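PDB 1KKO: 3-methylaspartate ammonia-lyase from Citrobacter amalonaticus, which catalyses the reversible anti elimination of ammonia from L-threo-3-methylaspartate to give mesaconate, using magnesium as cofactor. Local coordinates for residues 148-156 and 370-378; 2-13 and 49-60. All blocks are in the same frame, centred on the assembly; numbering follows the deposited sequence.

From the N terminus, interaction 2 comes first. It pairs 2-13 with 49-60 and closes a loop of 35 intervening residues, joining the first two strands of the three-stranded antiparallel sheet in the N-terminal part. Interaction 1 opens later and spans 213 residues between 148-156 and 370-378. It ties helix 150-157, which belongs to the N-terminal part, to helix 365-378 of the TIM barrel. The two are in series and neither nest nor cross. The centres of interactions 1 and 2 lie about 20 Å apart. The nearest atoms of interactions 1 and 2 are about 9 Å apart. Helix 128-146 links them, since side chains from both contacts touch it. Interaction 2 lies within the N-terminal part; interaction 1 joins that part to the barrel.

Interaction 1 (148-156 and 370-378); sequences RLKTEVVCD and TCVHVALAA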
loop_
_atom_site.group_PDB
_atom_site.type_symbol
_atom_site.label_atom_id
_atom_site.label_comp_id
_atom_site.label_asym_id
_atom_site.label_seq_id
_atom_site.Cartn_x
_atom_site.Cartn_y
_atom_site.Cartn_z
ATOM N N ARG A 148 -16.491 -10.230 17.728
ATOM C CA ARG A 148 -17.131 -10.015 16.444
ATOM C C ARG A 148 -16.179 -9.347 15.480
ATOM O O ARG A 148 -15.227 -8.720 15.895
ATOM C CB ARG A 148 -18.348 -9.104 16.596
ATOM C CG ARG A 148 -19.547 -9.766 17.258
ATOM C CD ARG A 148 -20.734 -8.828 17.407
ATOM N NE ARG A 148 -20.470 -7.797 18.394
ATOM C CZ ARG A 148 -21.265 -6.762 18.649
ATOM N NH1 ARG A 148 -22.394 -6.618 17.971
ATOM N NH2 ARG A 148 -20.958 -5.886 19.583
ATOM N N LEU A 149 -16.458 -9.494 14.196
ATOM C CA LEU A 149 -15.743 -8.725 13.194
ATOM C C LEU A 149 -16.371 -7.341 13.138
ATOM O O LEU A 149 -17.536 -7.164 13.487
ATOM C CB LEU A 149 -15.880 -9.370 11.828
ATOM C CG LEU A 149 -15.536 -10.854 11.777
ATOM C CD1 LEU A 149 -15.592 -11.353 10.356
ATOM C CD2 LEU A 149 -14.177 -11.125 12.394
ATOM N N LYS A 150 -15.625 -6.351 12.672
ATOM C CA LYS A 150 -16.185 -5.015 12.536
ATOM C C LYS A 150 -17.460 -5.036 11.687
ATOM O O LYS A 150 -18.434 -4.370 12.022
ATOM C CB LYS A 150 -15.153 -4.064 11.952
ATOM C CG LYS A 150 -14.059 -3.676 12.955
ATOM C CD LYS A 150 -13.053 -2.690 12.353
ATOM C CE LYS A 150 -12.119 -3.327 11.330
ATOM N NZ LYS A 150 -11.271 -4.389 11.925
ATOM N N THR A 151 -17.471 -5.823 10.617
ATOM C CA THR A 151 -18.654 -5.914 9.769
ATOM C C THR A 151 -19.865 -6.352 10.581
ATOM O O THR A 151 -20.978 -5.859 10.373
ATOM C CB THR A 151 -18.444 -6.925 8.625
ATOM O OG1 THR A 151 -18.143 -8.225 9.131
ATOM C CG2 THR A 151 -17.286 -6.615 7.830
ATOM N N GLU A 152 -19.659 -7.318 11.469
ATOM C CA GLU A 152 -20.755 -7.866 12.276
ATOM C C GLU A 152 -21.294 -6.839 13.244
ATOM O O GLU A 152 -22.499 -6.798 13.516
ATOM C CB GLU A 152 -20.284 -9.111 13.027
ATOM C CG GLU A 152 -20.008 -10.283 12.105
ATOM C CD GLU A 152 -19.505 -11.494 12.851
ATOM O OE1 GLU A 152 -18.566 -11.350 13.648
ATOM O OE2 GLU A 152 -20.068 -12.588 12.657
ATOM N N VAL A 153 -20.434 -6.007 13.794
ATOM C CA VAL A 153 -20.892 -4.981 14.705
ATOM C C VAL A 153 -21.832 -4.045 13.962
ATOM O O VAL A 153 -22.881 -3.659 14.495
ATOM C CB VAL A 153 -19.718 -4.174 15.298
ATOM C CG1 VAL A 153 -20.231 -3.001 16.113
ATOM C CG2 VAL A 153 -18.827 -5.059 16.159
ATOM N N VAL A 154 -21.470 -3.677 12.735
ATOM C CA VAL A 154 -22.303 -2.787 11.943
ATOM C C VAL A 154 -23.630 -3.475 11.651
ATOM O O VAL A 154 -24.698 -2.896 11.840
ATOM C CB VAL A 154 -21.616 -2.358 10.639
ATOM C CG1 VAL A 154 -22.551 -1.489 9.803
ATOM C CG2 VAL A 154 -20.339 -1.594 10.937
ATOM N N CYS A 155 -23.586 -4.716 11.204
ATOM C CA CYS A 155 -24.847 -5.409 10.914
ATOM C C CYS A 155 -25.730 -5.529 12.153
ATOM O O CYS A 155 -26.959 -5.431 12.058
ATOM C CB CYS A 155 -24.590 -6.779 10.345
ATOM S SG CYS A 155 -23.879 -6.729 8.696
ATOM N N ASP A 156 -25.130 -5.775 13.309
ATOM C CA ASP A 156 -25.909 -5.881 14.539
ATOM C C ASP A 156 -26.541 -4.550 14.937
ATOM O O ASP A 156 -27.738 -4.498 15.237
ATOM C CB ASP A 156 -25.037 -6.381 15.688
ATOM C CG ASP A 156 -24.713 -7.854 15.594
ATOM O OD1 ASP A 156 -25.363 -8.593 14.822
ATOM O OD2 ASP A 156 -23.805 -8.359 16.286
ATOM N N THR A 370 -10.723 -0.800 7.397
ATOM C CA THR A 370 -11.937 -0.573 8.162
ATOM C C THR A 370 -13.115 -0.293 7.241
ATOM O O THR A 370 -14.228 -0.773 7.467
ATOM C CB THR A 370 -11.737 0.567 9.145
ATOM O OG1 THR A 370 -10.639 0.261 10.018
ATOM C CG2 THR A 370 -12.947 0.745 10.055
ATOM N N CYS A 371 -12.882 0.499 6.202
ATOM C CA CYS A 371 -13.915 0.780 5.219
ATOM C C CYS A 371 -14.443 -0.484 4.544
ATOM O O CYS A 371 -15.619 -0.532 4.162
ATOM C CB CYS A 371 -13.420 1.764 4.163
ATOM S SG CYS A 371 -13.353 3.491 4.745
ATOM N N VAL A 372 -13.597 -1.492 4.356
ATOM C CA VAL A 372 -14.073 -2.739 3.785
ATOM C C VAL A 372 -15.201 -3.338 4.627
ATOM O O VAL A 372 -16.198 -3.846 4.100
ATOM C CB VAL A 372 -12.925 -3.760 3.628
ATOM C CG1 VAL A 372 -13.457 -5.144 3.274
ATOM C CG2 VAL A 372 -11.962 -3.286 2.559
ATOM N N HIS A 373 -15.057 -3.267 5.945
ATOM C CA HIS A 373 -16.083 -3.803 6.833
ATOM C C HIS A 373 -17.365 -2.997 6.772
ATOM O O HIS A 373 -18.456 -3.559 6.782
ATOM C CB HIS A 373 -15.556 -3.900 8.250
ATOM C CG HIS A 373 -14.528 -4.972 8.409
ATOM N ND1 HIS A 373 -14.799 -6.185 9.010
ATOM C CD2 HIS A 373 -13.243 -5.031 7.983
ATOM C CE1 HIS A 373 -13.714 -6.938 8.951
ATOM N NE2 HIS A 373 -12.754 -6.258 8.346
ATOM N N VAL A 374 -17.239 -1.683 6.704
ATOM C CA VAL A 374 -18.397 -0.838 6.538
ATOM C C VAL A 374 -19.141 -1.212 5.265
ATOM O O VAL A 374 -20.362 -1.347 5.288
ATOM C CB VAL A 374 -17.970 0.616 6.527
ATOM C CG1 VAL A 374 -19.099 1.522 6.062
ATOM C CG2 VAL A 374 -17.468 1.016 7.923
ATOM N N ALA A 375 -18.420 -1.433 4.171
ATOM C CA ALA A 375 -19.036 -1.743 2.890
ATOM C C ALA A 375 -19.693 -3.106 2.885
ATOM O O ALA A 375 -20.791 -3.284 2.354
ATOM C CB ALA A 375 -18.008 -1.649 1.779
ATOM N N LEU A 376 -19.038 -4.099 3.460
ATOM C CA LEU A 376 -19.593 -5.441 3.460
ATOM C C LEU A 376 -20.917 -5.480 4.194
ATOM O O LEU A 376 -21.791 -6.277 3.848
ATOM C CB LEU A 376 -18.618 -6.432 4.076
ATOM C CG LEU A 376 -17.465 -6.849 3.168
ATOM C CD1 LEU A 376 -16.481 -7.697 3.944
ATOM C CD2 LEU A 376 -17.984 -7.607 1.941
ATOM N N ALA A 377 -21.062 -4.622 5.193
ATOM C CA ALA A 377 -22.303 -4.531 5.950
ATOM C C ALA A 377 -23.366 -3.700 5.232
ATOM O O ALA A 377 -24.504 -4.132 5.096
ATOM C CB ALA A 377 -22.045 -3.944 7.315
ATOM N N ALA A 378 -22.994 -2.520 4.762
ATOM C CA ALA A 378 -23.960 -1.559 4.232
ATOM C C ALA A 378 -24.362 -1.769 2.784
ATOM O O ALA A 378 -25.421 -1.312 2.369
ATOM C CB ALA A 378 -23.443 -0.137 4.447
#
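K150 and H373 meet at the N-terminal end of helix 150-157, their side chains crossing at about a right angle. K150 can be followed outward. CB lies 3.7 Å from H373 CG. CD runs past T370, 4.1 Å from its CG2 methyl. Bends at chi3 (-73°) and chi4 (-62°) turn the chain so that CE sits over one face of the imidazole, 4.1 Å from its centroid, as a CH-pi contact. NZ goes on to a salt bridge with D140.

The backbone T151 N points a bent hydrogen bond at H373 ND1, doubtful because the position of ND1 is less sure. The far ring nitrogen, NE2, hydrogen-bonds E401 of helix 392-410. Further toward the C-terminal ends the packing is apolar. A377 CB fits against V154 CG1 at 3.5 Å and C155 SG at 3.6 Å. That sulfur also forms the disulfide to C162.

The axes of 150-156 and 370-378 approach to 8.0 Å at a crossing angle of -41°. Helix 365-378 belongs to the outer layer of the TIM barrel. Helix 392-410 packs on L149, T151, H373 and L376, helix 339-351 on V154 and V374, and helix 128-146 on V153 and C371.

Interaction 2 (2-13 and 49-60); sequences KIKQALFTAGYS and AGECVSVQLILE
K4 and Q5 both donate their backbone N-H to I58 O, from K4 N at 2.7 Å and from Q5 N at 3.2 Å. This is a classic beta bulge, and the register shifts by one residue there. Beyond it the antiparallel ladder alternates hydrogen-bonded and non-hydrogen-bonded pairs as far as Y12 with E51. Q5, L7, T9 and G11 form hydrogen-bonded pairs with I58, Q56, S54 and C52. S13 N to G50 O is the last bond. At the other end E60 OE1 takes K2 N at 2.9 Å in a nearly straight bond (172°), met from above the carboxylate plane, and E60 N returns a bond to K2 O. One water bridges T9 O and S54 OG, which also hydrogen-bonds D68. A second joins G11 O to E51 OE1, which also accepts from A86 N.

Packing lies outside this ladder. F8 runs alongside V55, whose CG2 meets the ring edge 3.9 Å from CE1. A6 CB touches L57 CD2 at 3.9 Å, and I3 CD1 reaches L57 CD1 at 3.8 Å. Helices 86-101 and 128-146 cover F8, and the latter also packs on V55 and L57. On the other face T9 has OG1 between its backbone N and carbonyl carbon (chi1 59°), which brings OG1 within 3.4 Å of S54 CB. There Q5 OE1 hydrogen-bonds T411 of the second subunit, and Q56 NE2 the backbone O of R404 of the second subunit.

The chemistry therefore divides the ribbon. An apolar face carrying A6, F8, V53, V55 and L57 seats the sheet on its own helices, while the more polar face serves the homodimer interface.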
loop_
_atom_site.group_PDB
_atom_site.type_symbol
_atom_site.label_atom_id
_atom_site.label_comp_id
_atom_site.label_asym_id
_atom_site.label_seq_id
_atom_site.Cartn_x
_atom_site.Cartn_y
_atom_site.Cartn_z
ATOM N N LYS A 2 -14.249 -1.816 29.021
ATOM C CA LYS A 2 -13.679 -0.490 28.867
ATOM C C LYS A 2 -12.347 -0.406 28.120
ATOM O O LYS A 2 -11.582 -1.368 28.039
ATOM C CB LYS A 2 -13.419 0.093 30.262
ATOM C CG LYS A 2 -14.549 -0.062 31.283
ATOM C CD LYS A 2 -15.759 0.722 30.893
ATOM C CE LYS A 2 -16.809 0.732 32.007
ATOM N NZ LYS A 2 -17.848 -0.304 31.798
ATOM N N ILE A 3 -12.097 0.784 27.589
ATOM C CA ILE A 3 -10.792 1.156 27.092
ATOM C C ILE A 3 -9.936 1.450 28.310
ATOM O O ILE A 3 -10.335 2.228 29.185
ATOM C CB ILE A 3 -10.895 2.433 26.248
ATOM C CG1 ILE A 3 -11.682 2.172 24.972
ATOM C CG2 ILE A 3 -9.510 2.969 25.922
ATOM C CD1 ILE A 3 -12.146 3.446 24.287
ATOM N N LYS A 4 -8.781 0.808 28.385
ATOM C CA LYS A 4 -7.816 1.051 29.450
ATOM C C LYS A 4 -6.899 2.217 29.125
ATOM O O LYS A 4 -6.629 3.058 29.971
ATOM C CB LYS A 4 -6.950 -0.188 29.662
ATOM C CG LYS A 4 -7.384 -1.080 30.796
ATOM C CD LYS A 4 -6.357 -2.165 31.081
ATOM C CE LYS A 4 -5.713 -2.698 29.827
ATOM N NZ LYS A 4 -4.431 -2.005 29.521
ATOM N N GLN A 5 -6.394 2.252 27.892
ATOM C CA GLN A 5 -5.437 3.273 27.508
ATOM C C GLN A 5 -5.663 3.668 26.066
ATOM O O GLN A 5 -5.968 2.811 25.244
ATOM C CB GLN A 5 -4.006 2.747 27.656
ATOM C CG GLN A 5 -2.961 3.821 27.463
ATOM C CD GLN A 5 -1.600 3.482 28.038
ATOM O OE1 GLN A 5 -1.366 2.362 28.507
ATOM N NE2 GLN A 5 -0.696 4.460 28.003
ATOM N N ALA A 6 -5.514 4.955 25.778
ATOM C CA ALA A 6 -5.622 5.466 24.406
ATOM C C ALA A 6 -4.284 6.091 24.012
ATOM O O ALA A 6 -3.709 6.863 24.786
ATOM C CB ALA A 6 -6.720 6.490 24.310
ATOM N N LEU A 7 -3.801 5.753 22.816
ATOM C CA LEU A 7 -2.515 6.246 22.322
ATOM C C LEU A 7 -2.698 6.866 20.960
ATOM O O LEU A 7 -3.462 6.356 20.147
ATOM C CB LEU A 7 -1.502 5.106 22.178
ATOM C CG LEU A 7 -1.141 4.340 23.440
ATOM C CD1 LEU A 7 0.034 3.437 23.129
ATOM C CD2 LEU A 7 -0.781 5.255 24.552
ATOM N N PHE A 8 -1.991 7.964 20.730
ATOM C CA PHE A 8 -2.009 8.692 19.466
ATOM C C PHE A 8 -0.584 8.779 18.932
ATOM O O PHE A 8 0.315 9.236 19.641
ATOM C CB PHE A 8 -2.577 10.092 19.669
ATOM C CG PHE A 8 -4.009 10.099 20.144
ATOM C CD1 PHE A 8 -5.049 9.790 19.275
ATOM C CD2 PHE A 8 -4.316 10.408 21.460
ATOM C CE1 PHE A 8 -6.364 9.795 19.692
ATOM C CE2 PHE A 8 -5.637 10.396 21.887
ATOM C CZ PHE A 8 -6.656 10.097 20.993
ATOM N N THR A 9 -0.375 8.332 17.699
ATOM C CA THR A 9 0.956 8.362 17.107
ATOM C C THR A 9 0.920 8.949 15.709
ATOM O O THR A 9 0.108 8.567 14.854
ATOM C CB THR A 9 1.587 6.963 17.093
ATOM O OG1 THR A 9 0.785 6.060 16.371
ATOM C CG2 THR A 9 1.558 6.347 18.436
ATOM N N ALA A 10 1.823 9.884 15.472
ATOM C CA ALA A 10 1.961 10.526 14.170
ATOM C C ALA A 10 2.459 9.534 13.141
ATOM O O ALA A 10 3.242 8.642 13.456
ATOM C CB ALA A 10 2.937 11.699 14.254
ATOM N N GLY A 11 1.993 9.676 11.906
ATOM C CA GLY A 11 2.479 8.844 10.821
ATOM C C GLY A 11 2.285 9.514 9.488
ATOM O O GLY A 11 1.856 10.666 9.378
ATOM N N TYR A 12 2.678 8.783 8.464
ATOM C CA TYR A 12 2.479 9.223 7.099
ATOM C C TYR A 12 1.320 8.466 6.482
ATOM O O TYR A 12 1.200 7.256 6.651
ATOM C CB TYR A 12 3.747 8.988 6.263
ATOM C CG TYR A 12 4.882 9.938 6.600
ATOM C CD1 TYR A 12 4.798 11.273 6.285
ATOM C CD2 TYR A 12 6.018 9.491 7.240
ATOM C CE1 TYR A 12 5.816 12.135 6.588
ATOM C CE2 TYR A 12 7.050 10.350 7.546
ATOM C CZ TYR A 12 6.936 11.668 7.218
ATOM O OH TYR A 12 7.956 12.535 7.519
ATOM N N SER A 13 0.452 9.195 5.788
ATOM C CA SER A 13 -0.608 8.587 4.997
ATOM C C SER A 13 -0.043 8.227 3.617
ATOM O O SER A 13 1.134 8.466 3.328
ATOM C CB SER A 13 -1.814 9.499 4.901
ATOM O OG SER A 13 -1.479 10.729 4.309
ATOM N N ALA A 49 3.725 16.385 2.292
ATOM C CA ALA A 49 3.600 14.982 2.665
ATOM C C ALA A 49 2.274 14.723 3.361
ATOM O O ALA A 49 1.872 15.458 4.253
ATOM C CB ALA A 49 4.715 14.594 3.592
ATOM N N GLY A 50 1.584 13.662 2.968
ATOM C CA GLY A 50 0.359 13.294 3.645
ATOM C C GLY A 50 0.666 12.735 5.024
ATOM O O GLY A 50 1.585 11.931 5.193
ATOM N N GLU A 51 -0.139 13.135 6.001
ATOM C CA GLU A 51 0.045 12.706 7.383
ATOM C C GLU A 51 -1.206 12.099 7.949
ATOM O O GLU A 51 -2.314 12.355 7.470
ATOM C CB GLU A 51 0.480 13.864 8.277
ATOM C CG GLU A 51 1.813 14.455 7.856
ATOM C CD GLU A 51 2.375 15.466 8.828
ATOM O OE1 GLU A 51 2.019 15.440 10.023
ATOM O OE2 GLU A 51 3.219 16.272 8.387
ATOM N N CYS A 52 -1.022 11.270 8.961
ATOM C CA CYS A 52 -2.136 10.704 9.689
ATOM C C CYS A 52 -1.787 10.664 11.168
ATOM O O CYS A 52 -0.660 10.921 11.570
ATOM C CB CYS A 52 -2.455 9.297 9.179
ATOM S SG CYS A 52 -1.079 8.133 9.364
ATOM N N VAL A 53 -2.785 10.352 11.980
ATOM C CA VAL A 53 -2.564 10.061 13.386
ATOM C C VAL A 53 -3.231 8.734 13.677
ATOM O O VAL A 53 -4.444 8.588 13.507
ATOM C CB VAL A 53 -3.121 11.132 14.333
ATOM C CG1 VAL A 53 -3.017 10.659 15.793
ATOM C CG2 VAL A 53 -2.396 12.445 14.132
ATOM N N SER A 54 -2.442 7.751 14.097
ATOM C CA SER A 54 -2.989 6.466 14.468
ATOM C C SER A 54 -3.538 6.534 15.881
ATOM O O SER A 54 -2.910 7.086 16.775
ATOM C CB SER A 54 -1.931 5.367 14.418
ATOM O OG SER A 54 -1.516 5.057 13.098
ATOM N N VAL A 55 -4.716 5.957 16.041
ATOM C CA VAL A 55 -5.383 5.822 17.323
ATOM C C VAL A 55 -5.310 4.356 17.722
ATOM O O VAL A 55 -5.678 3.489 16.942
ATOM C CB VAL A 55 -6.882 6.208 17.197
ATOM C CG1 VAL A 55 -7.577 6.144 18.548
ATOM C CG2 VAL A 55 -7.011 7.599 16.588
ATOM N N GLN A 56 -4.790 4.082 18.912
ATOM C CA GLN A 56 -4.771 2.731 19.437
ATOM C C GLN A 56 -5.485 2.753 20.773
ATOM O O GLN A 56 -5.190 3.589 21.627
ATOM C CB GLN A 56 -3.336 2.239 19.615
ATOM C CG GLN A 56 -2.596 2.097 18.302
ATOM C CD GLN A 56 -1.202 1.555 18.494
ATOM O OE1 GLN A 56 -0.963 0.377 18.231
ATOM N NE2 GLN A 56 -0.294 2.391 18.982
ATOM N N LEU A 57 -6.414 1.821 20.937
ATOM C CA LEU A 57 -7.177 1.721 22.171
ATOM C C LEU A 57 -6.900 0.359 22.771
ATOM O O LEU A 57 -7.298 -0.660 22.227
ATOM C CB LEU A 57 -8.670 1.863 21.887
ATOM C CG LEU A 57 -9.097 3.090 21.081
ATOM C CD1 LEU A 57 -10.581 3.043 20.793
ATOM C CD2 LEU A 57 -8.769 4.388 21.779
ATOM N N ILE A 58 -6.176 0.345 23.882
ATOM C CA ILE A 58 -5.887 -0.894 24.587
ATOM C C ILE A 58 -7.076 -1.145 25.484
ATOM O O ILE A 58 -7.406 -0.301 26.323
ATOM C CB ILE A 58 -4.614 -0.773 25.432
ATOM C CG1 ILE A 58 -3.416 -0.387 24.566
ATOM C CG2 ILE A 58 -4.329 -2.072 26.144
ATOM C CD1 ILE A 58 -2.180 -0.113 25.376
ATOM N N LEU A 59 -7.712 -2.295 25.301
ATOM C CA LEU A 59 -8.904 -2.655 26.072
ATOM C C LEU A 59 -8.558 -3.462 27.308
ATOM O O LEU A 59 -7.443 -3.947 27.446
ATOM C CB LEU A 59 -9.849 -3.478 25.214
ATOM C CG LEU A 59 -10.169 -2.918 23.824
ATOM C CD1 LEU A 59 -11.225 -3.780 23.156
ATOM C CD2 LEU A 59 -10.631 -1.470 23.881
ATOM N N GLU A 60 -9.531 -3.619 28.201
ATOM C CA GLU A 60 -9.321 -4.399 29.417
ATOM C C GLU A 60 -8.902 -5.836 29.138
ATOM O O GLU A 60 -8.212 -6.438 29.958
ATOM C CB GLU A 60 -10.597 -4.406 30.261
ATOM C CG GLU A 60 -10.960 -3.061 30.850
ATOM C CD GLU A 60 -12.189 -3.117 31.748
ATOM O OE1 GLU A 60 -13.307 -3.436 31.270
ATOM O OE2 GLU A 60 -12.036 -2.822 32.948
HETATM O O HOH W 1 0.572 6.775 12.359
HETATM O O HOH W 2 2.975 12.762 10.874
#